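Local coordinates for molinate hydrolase (Gulosibacter molinativorax, PDB 4WGX), which probably hydrolyses a carbon-nitrogen bond other than a peptide bond, as a metal-dependent member of the amidohydrolase superfamily, with the herbicide molinate as its namesake substrate, at residues A[212-217]-A[251-256]. Sequence-based numbering, arbitrary orientation.
Sequences VTDHLV and HTTSLE
His251, a zinc-binding residue of this enzyme although no metal is modelled at it here, turns its imidazole edge to the neighbouring loop, and its NE2 donates to the backbone O of Asp214 at 2.9 Å. The oxygen lies in the ring plane, but NE2 stands 44° out of the carbonyl plane, away from the lone-pair directions. A histidine suits the site because its flat ring carries an N-H at the edge, which can meet the carbonyl in the ring's own plane; a leucine here would probably leave the Asp214 carbonyl without this N-H partner and the zinc site, which His271 shares, without one of its ligands. The O of His251 takes a nearly straight bond from Thr213 N (3.3 Å, 169°) and a weak one from Val212 N.

Farther along, OG1 of Thr213 and OG1 of Thr253 are hydrogen-bonded at 2.9 Å, either able to donate. Threonine at 213 supplies both this hydroxyl and the methyl CG2 that packs against Ser254 OG. A water joins Thr253 OG1 to Asp214 OD2, weakly at the latter; that carboxylate oxygen also accepts from Leu216 N in an Asx turn, and OD1 is held by Tyr226 N of the same chain. Ser254 caps helix 255-263 through Gly257 N. The contact thus ties the loop after strand 208-211 to the end of the adjacent parallel strand 248-251 and the turn that follows it, in the TIM-barrel-type amidohydrolase fold, just ahead of helices 217-220 and 255-263.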
loop_
_atom_site.group_PDB
_atom_site.type_symbol
_atom_site.label_atom_id
_atom_site.label_comp_id
_atom_site.label_asym_id
_atom_site.label_seq_id
_atom_site.Cartn_x
_atom_site.Cartn_y
_atom_site.Cartn_z
ATOM N N VAL A 212 -16.107 20.615 12.788
ATOM C CA VAL A 212 -15.335 21.837 12.953
ATOM C C VAL A 212 -13.899 21.566 12.525
ATOM O O VAL A 212 -13.296 22.342 11.791
ATOM C CB VAL A 212 -15.369 22.352 14.400
ATOM C CG1 VAL A 212 -14.448 23.542 14.572
ATOM C CG2 VAL A 212 -16.780 22.726 14.795
ATOM N N THR A 213 -13.371 20.446 12.990
ATOM C CA THR A 213 -12.066 19.990 12.565
ATOM C C THR A 213 -12.184 18.757 11.684
ATOM O O THR A 213 -13.271 18.253 11.422
ATOM C CB THR A 213 -11.164 19.681 13.758
ATOM O OG1 THR A 213 -11.745 18.635 14.532
ATOM C CG2 THR A 213 -10.986 20.906 14.622
ATOM N N ASP A 214 -11.039 18.289 11.222
ATOM C CA ASP A 214 -10.967 17.174 10.303
ATOM C C ASP A 214 -11.284 15.850 10.961
ATOM O O ASP A 214 -11.355 15.727 12.173
ATOM C CB ASP A 214 -9.569 17.095 9.702
ATOM C CG ASP A 214 -8.551 16.699 10.723
ATOM O OD1 ASP A 214 -8.131 17.575 11.496
ATOM O OD2 ASP A 214 -8.228 15.500 10.788
ATOM N N HIS A 215 -11.424 14.845 10.120
ATOM C CA HIS A 215 -11.610 13.481 10.558
ATOM C C HIS A 215 -10.512 12.590 9.935
ATOM O O HIS A 215 -10.779 11.490 9.464
ATOM C CB HIS A 215 -13.015 13.027 10.169
ATOM C CG HIS A 215 -13.443 11.755 10.808
ATOM N ND1 HIS A 215 -13.194 10.524 10.246
ATOM C CD2 HIS A 215 -14.134 11.519 11.943
ATOM C CE1 HIS A 215 -13.694 9.582 11.022
ATOM N NE2 HIS A 215 -14.272 10.162 12.054
ATOM N N LEU A 216 -9.271 13.072 9.947
ATOM C CA LEU A 216 -8.167 12.373 9.279
ATOM C C LEU A 216 -7.221 11.636 10.222
ATOM O O LEU A 216 -6.117 11.283 9.829
ATOM C CB LEU A 216 -7.349 13.357 8.449
ATOM C CG LEU A 216 -8.055 14.032 7.288
ATOM C CD1 LEU A 216 -7.159 15.069 6.655
ATOM C CD2 LEU A 216 -8.467 12.997 6.276
ATOM N N VAL A 217 -7.652 11.396 11.449
ATOM C CA VAL A 217 -6.782 10.803 12.450
ATOM C C VAL A 217 -6.306 9.400 12.052
ATOM O O VAL A 217 -5.197 9.005 12.390
ATOM C CB VAL A 217 -7.469 10.755 13.837
ATOM C CG1 VAL A 217 -8.818 10.047 13.778
ATOM C CG2 VAL A 217 -6.573 10.093 14.859
ATOM N N HIS A 251 -17.926 18.362 16.106
ATOM C CA HIS A 251 -16.818 17.422 16.137
ATOM C C HIS A 251 -15.526 18.232 16.166
ATOM O O HIS A 251 -15.273 19.012 15.269
ATOM C CB HIS A 251 -16.876 16.493 14.924
ATOM C CG HIS A 251 -15.594 15.787 14.621
ATOM N ND1 HIS A 251 -15.268 14.562 15.163
ATOM C CD2 HIS A 251 -14.564 16.118 13.806
ATOM C CE1 HIS A 251 -14.097 14.174 14.699
ATOM N NE2 HIS A 251 -13.648 15.100 13.875
ATOM N N THR A 252 -14.729 18.051 17.212
ATOM C CA THR A 252 -13.454 18.735 17.357
ATOM C C THR A 252 -12.361 17.771 17.776
ATOM O O THR A 252 -12.621 16.803 18.472
ATOM C CB THR A 252 -13.521 19.891 18.395
ATOM O OG1 THR A 252 -13.878 19.388 19.684
ATOM C CG2 THR A 252 -14.510 20.935 17.972
ATOM N N THR A 253 -11.133 18.071 17.368
ATOM C CA THR A 253 -9.976 17.216 17.622
ATOM C C THR A 253 -8.731 18.046 17.917
ATOM O O THR A 253 -7.624 17.544 17.830
ATOM C CB THR A 253 -9.672 16.287 16.427
ATOM O OG1 THR A 253 -9.422 17.071 15.258
ATOM C CG2 THR A 253 -10.830 15.340 16.161
ATOM N N SER A 254 -8.923 19.321 18.244
ATOM C CA SER A 254 -7.824 20.208 18.621
ATOM C C SER A 254 -8.290 21.198 19.680
ATOM O O SER A 254 -9.484 21.414 19.853
ATOM C CB SER A 254 -7.275 20.964 17.410
ATOM O OG SER A 254 -8.210 21.888 16.904
ATOM N N LEU A 255 -7.341 21.793 20.392
ATOM C CA LEU A 255 -7.651 22.826 21.368
ATOM C C LEU A 255 -8.385 24.000 20.730
ATOM O O LEU A 255 -9.337 24.557 21.299
ATOM C CB LEU A 255 -6.375 23.321 22.033
ATOM C CG LEU A 255 -5.624 22.310 22.891
ATOM C CD1 LEU A 255 -4.308 22.906 23.376
ATOM C CD2 LEU A 255 -6.460 21.877 24.056
ATOM N N GLU A 256 -7.946 24.369 19.537
ATOM C CA GLU A 256 -8.509 25.514 18.854
ATOM C C GLU A 256 -9.886 25.198 18.283
ATOM O O GLU A 256 -10.747 26.072 18.218
ATOM C CB GLU A 256 -7.560 25.996 17.756
ATOM C CG GLU A 256 -6.435 26.889 18.268
ATOM C CD GLU A 256 -6.948 28.077 19.077
ATOM O OE1 GLU A 256 -7.460 29.035 18.472
ATOM O OE2 GLU A 256 -6.838 28.040 20.315
HETATM O O HOH W 1 -7.963 15.679 13.603
#